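Local coordinates for protein 4-alpha-glucanotransferase (Streptococcus agalactiae, PDB 6M6T) that belongs to the amylomaltase family of 4-alpha-glucanotransferases, built on a TIM-barrel fold, and holds bound glycan in its pockets, at residues S225-V228 with W229-E233; A414-E417 with N418-R422. One frame throughout, in Å; residues are numbered along the deposited sequence.

Contact 1: residues S225-V228 with W229-E233; sequences SVEV and WTMPE
Thr230 turns back on Val226 and grips its carbonyl oxygen twice. Thr230 N donates to Val226 O at 2.9 Å in a nearly straight bond (170°), and Thr230 OG1 donates to the same oxygen at 3.1 Å, the two donors arriving from opposite faces of the carbonyl plane. OG1 can do this because it sits between the backbone N and the carbonyl carbon (chi1 75°), which folds the hydroxyl back over the preceding turn. Flanking backbone bonds run from Trp229 N to Ser225 O and from Met231 N to Glu227 O, the latter 2.8 Å long. At the start of the helix Ser225 OG accepts from Glu227 N at 2.7 Å and, weakly, from Val228 N.

Packing follows the same spacing. The methyl CG2 of Val226 meets CG2 of Thr230 at 3.8 Å and also lies at the edge of the Trp229 ring, near its plane. Glu227 and Met231 run side by side, with Met231 CE 3.6 Å from Glu227 CG; Trp278 of helix 277-289 touches both. The indole of Trp229 leads away from the turn, donating through NE1 to Ile166 O and meeting Trp161 edge-to-face. Pro232 CB rests 3.6 Å from Val228 O where the helix has ended. The whole is a short helix, 226-230, with a serine N-cap and a threonine hydroxyl returned to the i-4 carbonyl.

Contact 2: residues A414-E417 with N418-R422; sequences AYAE and NYMRR
Glu417 and Arg422 lie side by side at the C-terminal end of helix 410-419, which closes in a Schellman motif. Their salt bridge joins Glu417 OE2 to Arg422 NH1 at 3.2 Å, with the carboxylate and guanidinium planes turned 85° apart, and the two groups meet through one oxygen and one nitrogen instead of as a flat, two-pronged pair. Arg422 CD, 3.5 Å from Glu417 OE2, runs alongside the acid. Both chains reach out in extended form, Arg422 with CG opposite its backbone N (chi1 176°).

The Schellman turn brings Arg422 back beside Glu417. Arg421 takes a positive phi of 63°, the chain turns off the helix line, and Arg422 N donates to Glu417 O at 3.2 Å, nearly straight and in the carbonyl plane. Arg421 N, meanwhile, bonds to Asn418 O. One turn earlier the regular helix is still intact: Tyr419 N donates to Tyr415 O at 2.9 Å, while the bond from Met420 N to Ala416 O is already weak.

On another flank Tyr415 and Tyr419 point the same way, the phenol end of the first beside the ring of the second, and Ile381 touches both. Tyr419 is fixed further by a hydrogen bond between its OH and His383 ND1 and by Phe371, edge-to-face with its ring. Met420 is buried against Val432 and Thr435 of helix 428-438, and its bent chain brings CE to 3.7 Å from Ala416 CB.

In the fold
Contacts 1 and 2 lie on opposite sides of the chain's centre, with their own centres 51 Å apart and their nearest atoms about 41 Å apart, so neither touches the other. Contact 1 covers a short helix that follows barrel strand 212-217, whereas contact 2 ends a helix between barrel strands 389-392 and 443-447. Both stand back from the bound glycan: the side chain of Ser225 is about 12 Å from a bound AC1 and from 1,5-anhydro-D-glucitol, and that of Tyr415 is about 14 Å from a bound alpha-D-glucopyranose. Contact 1 is mostly buried, contact 2 only partly, its centre about 33 Å from the chain's centre, against about 21 Å for contact 1.

Contact 1: residues S225-V228 with W229-E233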
ATOM      1  N   SER A 225      -6.555  -2.822  15.827  1.00 53.31           N
ATOM      2  CA  SER A 225      -6.319  -3.928  14.905  1.00 50.16           C
ATOM      3  C   SER A 225      -6.825  -5.244  15.479  1.00 49.44           C
ATOM      4  O   SER A 225      -6.767  -5.459  16.692  1.00 55.26           O
ATOM      5  CB  SER A 225      -4.816  -4.041  14.597  1.00 52.28           C
ATOM      6  OG  SER A 225      -4.430  -5.383  14.351  1.00 53.23           O
ATOM      7  N   VAL A 226      -7.299  -6.125  14.593  1.00 48.49           N
ATOM      8  CA  VAL A 226      -7.683  -7.469  14.996  1.00 44.49           C
ATOM      9  C   VAL A 226      -6.477  -8.269  15.464  1.00 49.03           C
ATOM     10  O   VAL A 226      -6.635  -9.281  16.154  1.00 49.70           O
ATOM     11  CB  VAL A 226      -8.414  -8.178  13.836  1.00 46.65           C
ATOM     12  CG1 VAL A 226      -7.468  -8.484  12.691  1.00 43.02           C
ATOM     13  CG2 VAL A 226      -9.069  -9.449  14.318  1.00 48.51           C
ATOM     14  N   GLU A 227      -5.264  -7.828  15.128  1.00 48.49           N
ATOM     15  CA  GLU A 227      -4.070  -8.562  15.547  1.00 54.27           C
ATOM     16  C   GLU A 227      -3.662  -8.193  16.972  1.00 52.86           C
ATOM     17  O   GLU A 227      -3.298  -9.069  17.768  1.00 50.58           O
ATOM     18  CB  GLU A 227      -2.920  -8.304  14.562  1.00 54.82           C
ATOM     19  CG  GLU A 227      -2.903  -9.251  13.357  1.00 58.70           C
ATOM     20  CD  GLU A 227      -3.778  -8.768  12.203  1.00 57.03           C
ATOM     21  OE1 GLU A 227      -4.023  -7.541  12.103  1.00 52.53           O
ATOM     22  OE2 GLU A 227      -4.213  -9.616  11.389  1.00 62.31           O
ATOM     23  N   VAL A 228      -3.704  -6.900  17.301  1.00 52.49           N
ATOM     24  CA  VAL A 228      -3.520  -6.443  18.676  1.00 49.17           C
ATOM     25  C   VAL A 228      -4.574  -7.042  19.588  1.00 50.29           C
ATOM     26  O   VAL A 228      -4.339  -7.231  20.788  1.00 46.69           O
ATOM     27  CB  VAL A 228      -3.551  -4.904  18.700  1.00 51.84           C
ATOM     28  CG1 VAL A 228      -3.546  -4.381  20.126  1.00 54.02           C
ATOM     29  CG2 VAL A 228      -2.371  -4.346  17.913  1.00 56.98           C
ATOM     30  N   TRP A 229      -5.747  -7.359  19.031  1.00 50.86           N
ATOM     31  CA  TRP A 229      -6.832  -7.974  19.782  1.00 48.81           C
ATOM     32  C   TRP A 229      -6.616  -9.478  19.999  1.00 55.78           C
ATOM     33  O   TRP A 229      -6.543  -9.944  21.144  1.00 58.58           O
ATOM     34  CB  TRP A 229      -8.144  -7.714  19.052  1.00 48.46           C
ATOM     35  CG  TRP A 229      -9.335  -7.951  19.883  1.00 52.69           C
ATOM     36  CD1 TRP A 229      -9.514  -7.577  21.181  1.00 46.41           C
ATOM     37  CD2 TRP A 229     -10.532  -8.626  19.486  1.00 52.16           C
ATOM     38  NE1 TRP A 229     -10.741  -7.982  21.618  1.00 48.39           N
ATOM     39  CE2 TRP A 229     -11.391  -8.628  20.598  1.00 50.73           C
ATOM     40  CE3 TRP A 229     -10.955  -9.240  18.303  1.00 44.12           C
ATOM     41  CZ2 TRP A 229     -12.660  -9.208  20.558  1.00 45.04           C
ATOM     42  CZ3 TRP A 229     -12.206  -9.826  18.272  1.00 45.42           C
ATOM     43  CH2 TRP A 229     -13.045  -9.802  19.391  1.00 45.37           C
ATOM     44  N   THR A 230      -6.517 -10.258  18.911  1.00 52.48           N
ATOM     45  CA  THR A 230      -6.455 -11.713  19.032  1.00 49.42           C
ATOM     46  C   THR A 230      -5.059 -12.242  19.337  1.00 55.66           C
ATOM     47  O   THR A 230      -4.930 -13.381  19.809  1.00 63.49           O
ATOM     48  CB  THR A 230      -6.930 -12.383  17.748  1.00 51.96           C
ATOM     49  OG1 THR A 230      -5.905 -12.263  16.761  1.00 52.84           O
ATOM     50  CG2 THR A 230      -8.189 -11.735  17.225  1.00 57.86           C
ATOM     51  N   MET A 231      -4.014 -11.471  19.054  1.00 52.65           N
ATOM     52  CA  MET A 231      -2.636 -11.941  19.202  1.00 55.91           C
ATOM     53  C   MET A 231      -1.782 -10.853  19.849  1.00 56.72           C
ATOM     54  O   MET A 231      -0.803 -10.380  19.261  1.00 51.20           O
ATOM     55  CB  MET A 231      -2.066 -12.342  17.844  1.00 54.70           C
ATOM     56  CG  MET A 231      -2.699 -13.562  17.189  1.00 59.16           C
ATOM     57  SD  MET A 231      -1.943 -13.857  15.563  1.00 72.82           S
ATOM     58  CE  MET A 231      -2.773 -12.618  14.561  1.00 53.22           C
ATOM     59  N   PRO A 232      -2.114 -10.448  21.081  1.00 54.67           N
ATOM     60  CA  PRO A 232      -1.380  -9.330  21.707  1.00 51.01           C
ATOM     61  C   PRO A 232       0.077  -9.635  21.996  1.00 56.66           C
ATOM     62  O   PRO A 232       0.869  -8.695  22.163  1.00 54.85           O
ATOM     63  CB  PRO A 232      -2.154  -9.091  23.007  1.00 52.48           C
ATOM     64  CG  PRO A 232      -2.738 -10.436  23.333  1.00 49.18           C
ATOM     65  CD  PRO A 232      -3.089 -11.054  22.006  1.00 51.24           C
ATOM     66  N   GLU A 233       0.449 -10.921  22.062  1.00 56.48           N
ATOM     67  CA  GLU A 233       1.787 -11.373  22.423  1.00 52.49           C
ATOM     68  C   GLU A 233       2.823 -11.083  21.341  1.00 56.61           C
ATOM     69  O   GLU A 233       3.996 -11.421  21.527  1.00 57.61           O
ATOM     70  CB  GLU A 233       1.745 -12.868  22.736  1.00 51.93           C
ATOM     71  CG  GLU A 233       1.326 -13.742  21.555  1.00 59.28           C
ATOM     72  CD  GLU A 233      -0.192 -13.961  21.439  1.00 65.33           C
ATOM     73  OE1 GLU A 233      -0.609 -14.881  20.691  1.00 69.75           O
ATOM     74  OE2 GLU A 233      -0.970 -13.227  22.085  1.00 59.46           O
TER

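Contact 2: residues A414-E417 with N418-R422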
ATOM      1  N   ALA A 414      20.222  24.035 -12.509  1.00 63.54           N
ATOM      2  CA  ALA A 414      21.162  24.089 -13.622  1.00 61.69           C
ATOM      3  C   ALA A 414      21.891  22.763 -13.771  1.00 61.09           C
ATOM      4  O   ALA A 414      21.969  22.190 -14.867  1.00 67.42           O
ATOM      5  CB  ALA A 414      22.156  25.232 -13.409  1.00 57.52           C
ATOM      6  N   TYR A 415      22.404  22.248 -12.659  1.00 54.81           N
ATOM      7  CA  TYR A 415      23.143  21.000 -12.686  1.00 54.53           C
ATOM      8  C   TYR A 415      22.274  19.845 -13.168  1.00 54.57           C
ATOM      9  O   TYR A 415      22.730  19.012 -13.959  1.00 56.17           O
ATOM     10  CB  TYR A 415      23.694  20.743 -11.294  1.00 56.91           C
ATOM     11  CG  TYR A 415      24.162  19.354 -11.047  1.00 52.11           C
ATOM     12  CD1 TYR A 415      25.476  19.009 -11.287  1.00 54.92           C
ATOM     13  CD2 TYR A 415      23.305  18.390 -10.543  1.00 51.79           C
ATOM     14  CE1 TYR A 415      25.931  17.732 -11.054  1.00 53.46           C
ATOM     15  CE2 TYR A 415      23.757  17.103 -10.297  1.00 50.58           C
ATOM     16  CZ  TYR A 415      25.075  16.786 -10.559  1.00 46.88           C
ATOM     17  OH  TYR A 415      25.548  15.522 -10.334  1.00 48.49           O
ATOM     18  N   ALA A 416      21.017  19.781 -12.712  1.00 63.36           N
ATOM     19  CA  ALA A 416      20.130  18.688 -13.114  1.00 57.99           C
ATOM     20  C   ALA A 416      19.774  18.780 -14.591  1.00 54.00           C
ATOM     21  O   ALA A 416      19.636  17.756 -15.270  1.00 48.32           O
ATOM     22  CB  ALA A 416      18.860  18.686 -12.261  1.00 48.21           C
ATOM     23  N   GLU A 417      19.623  19.997 -15.109  1.00 58.27           N
ATOM     24  CA  GLU A 417      19.355  20.141 -16.536  1.00 62.03           C
ATOM     25  C   GLU A 417      20.577  19.753 -17.362  1.00 55.98           C
ATOM     26  O   GLU A 417      20.437  19.271 -18.493  1.00 50.04           O
ATOM     27  CB  GLU A 417      18.897  21.573 -16.851  1.00 60.84           C
ATOM     28  CG  GLU A 417      17.517  21.937 -16.270  1.00 61.68           C
ATOM     29  CD  GLU A 417      17.025  23.334 -16.673  1.00 69.90           C
ATOM     30  OE1 GLU A 417      17.827  24.298 -16.624  1.00 73.13           O
ATOM     31  OE2 GLU A 417      15.825  23.468 -17.022  1.00 68.20           O
ATOM     32  N   ASN A 418      21.773  19.966 -16.816  1.00 52.58           N
ATOM     33  CA  ASN A 418      22.996  19.489 -17.442  1.00 54.53           C
ATOM     34  C   ASN A 418      23.054  17.961 -17.507  1.00 53.67           C
ATOM     35  O   ASN A 418      22.940  17.361 -18.583  1.00 53.23           O
ATOM     36  CB  ASN A 418      24.196  20.026 -16.666  1.00 54.36           C
ATOM     37  CG  ASN A 418      25.221  20.673 -17.564  1.00 63.70           C
ATOM     38  OD1 ASN A 418      25.295  20.359 -18.755  1.00 64.54           O
ATOM     39  ND2 ASN A 418      26.027  21.583 -17.003  1.00 64.44           N
ATOM     40  N   TYR A 419      23.168  17.338 -16.337  1.00 49.86           N
ATOM     41  CA  TYR A 419      23.316  15.898 -16.158  1.00 43.57           C
ATOM     42  C   TYR A 419      22.388  15.064 -17.019  1.00 46.69           C
ATOM     43  O   TYR A 419      22.778  14.005 -17.510  1.00 49.17           O
ATOM     44  CB  TYR A 419      23.055  15.549 -14.700  1.00 44.71           C
ATOM     45  CG  TYR A 419      23.462  14.159 -14.298  1.00 48.14           C
ATOM     46  CD1 TYR A 419      22.685  13.054 -14.630  1.00 45.62           C
ATOM     47  CD2 TYR A 419      24.617  13.947 -13.546  1.00 44.08           C
ATOM     48  CE1 TYR A 419      23.067  11.766 -14.235  1.00 43.31           C
ATOM     49  CE2 TYR A 419      24.997  12.677 -13.151  1.00 37.51           C
ATOM     50  CZ  TYR A 419      24.222  11.593 -13.495  1.00 36.19           C
ATOM     51  OH  TYR A 419      24.612  10.338 -13.094  1.00 39.75           O
ATOM     52  N   MET A 420      21.146  15.506 -17.168  1.00 53.20           N
ATOM     53  CA  MET A 420      20.123  14.724 -17.842  1.00 48.91           C
ATOM     54  C   MET A 420      19.883  15.173 -19.271  1.00 51.00           C
ATOM     55  O   MET A 420      19.069  14.550 -19.966  1.00 50.12           O
ATOM     56  CB  MET A 420      18.813  14.783 -17.052  1.00 51.61           C
ATOM     57  CG  MET A 420      18.900  14.089 -15.704  1.00 55.64           C
ATOM     58  SD  MET A 420      17.370  14.075 -14.768  1.00 57.31           S
ATOM     59  CE  MET A 420      17.724  15.407 -13.632  1.00 52.51           C
ATOM     60  N   ARG A 421      20.564  16.231 -19.722  1.00 46.79           N
ATOM     61  CA  ARG A 421      20.515  16.669 -21.120  1.00 51.05           C
ATOM     62  C   ARG A 421      19.105  17.103 -21.533  1.00 51.91           C
ATOM     63  O   ARG A 421      18.538  16.613 -22.511  1.00 52.58           O
ATOM     64  CB  ARG A 421      21.041  15.571 -22.057  1.00 50.75           C
ATOM     65  CG  ARG A 421      22.445  15.080 -21.719  1.00 44.44           C
ATOM     66  CD  ARG A 421      23.361  16.269 -21.501  1.00 47.05           C
ATOM     67  NE  ARG A 421      23.446  17.130 -22.682  1.00 46.88           N
ATOM     68  CZ  ARG A 421      23.703  18.439 -22.647  1.00 48.08           C
ATOM     69  NH1 ARG A 421      23.894  19.059 -21.484  1.00 47.56           N
ATOM     70  NH2 ARG A 421      23.777  19.132 -23.781  1.00 43.42           N
ATOM     71  N   ARG A 422      18.545  18.051 -20.781  1.00 55.42           N
ATOM     72  CA  ARG A 422      17.212  18.537 -21.112  1.00 57.34           C
ATOM     73  C   ARG A 422      17.272  19.362 -22.392  1.00 52.90           C
ATOM     74  O   ARG A 422      17.992  20.366 -22.468  1.00 43.54           O
ATOM     75  CB  ARG A 422      16.610  19.360 -19.969  1.00 57.56           C
ATOM     76  CG  ARG A 422      15.229  19.982 -20.317  1.00 57.52           C
ATOM     77  CD  ARG A 422      14.741  20.968 -19.249  1.00 57.27           C
ATOM     78  NE  ARG A 422      13.414  21.528 -19.527  1.00 54.59           N
ATOM     79  CZ  ARG A 422      12.601  22.046 -18.600  1.00 61.25           C
ATOM     80  NH1 ARG A 422      12.959  22.078 -17.315  1.00 56.70           N
ATOM     81  NH2 ARG A 422      11.423  22.542 -18.958  1.00 57.45           N
TER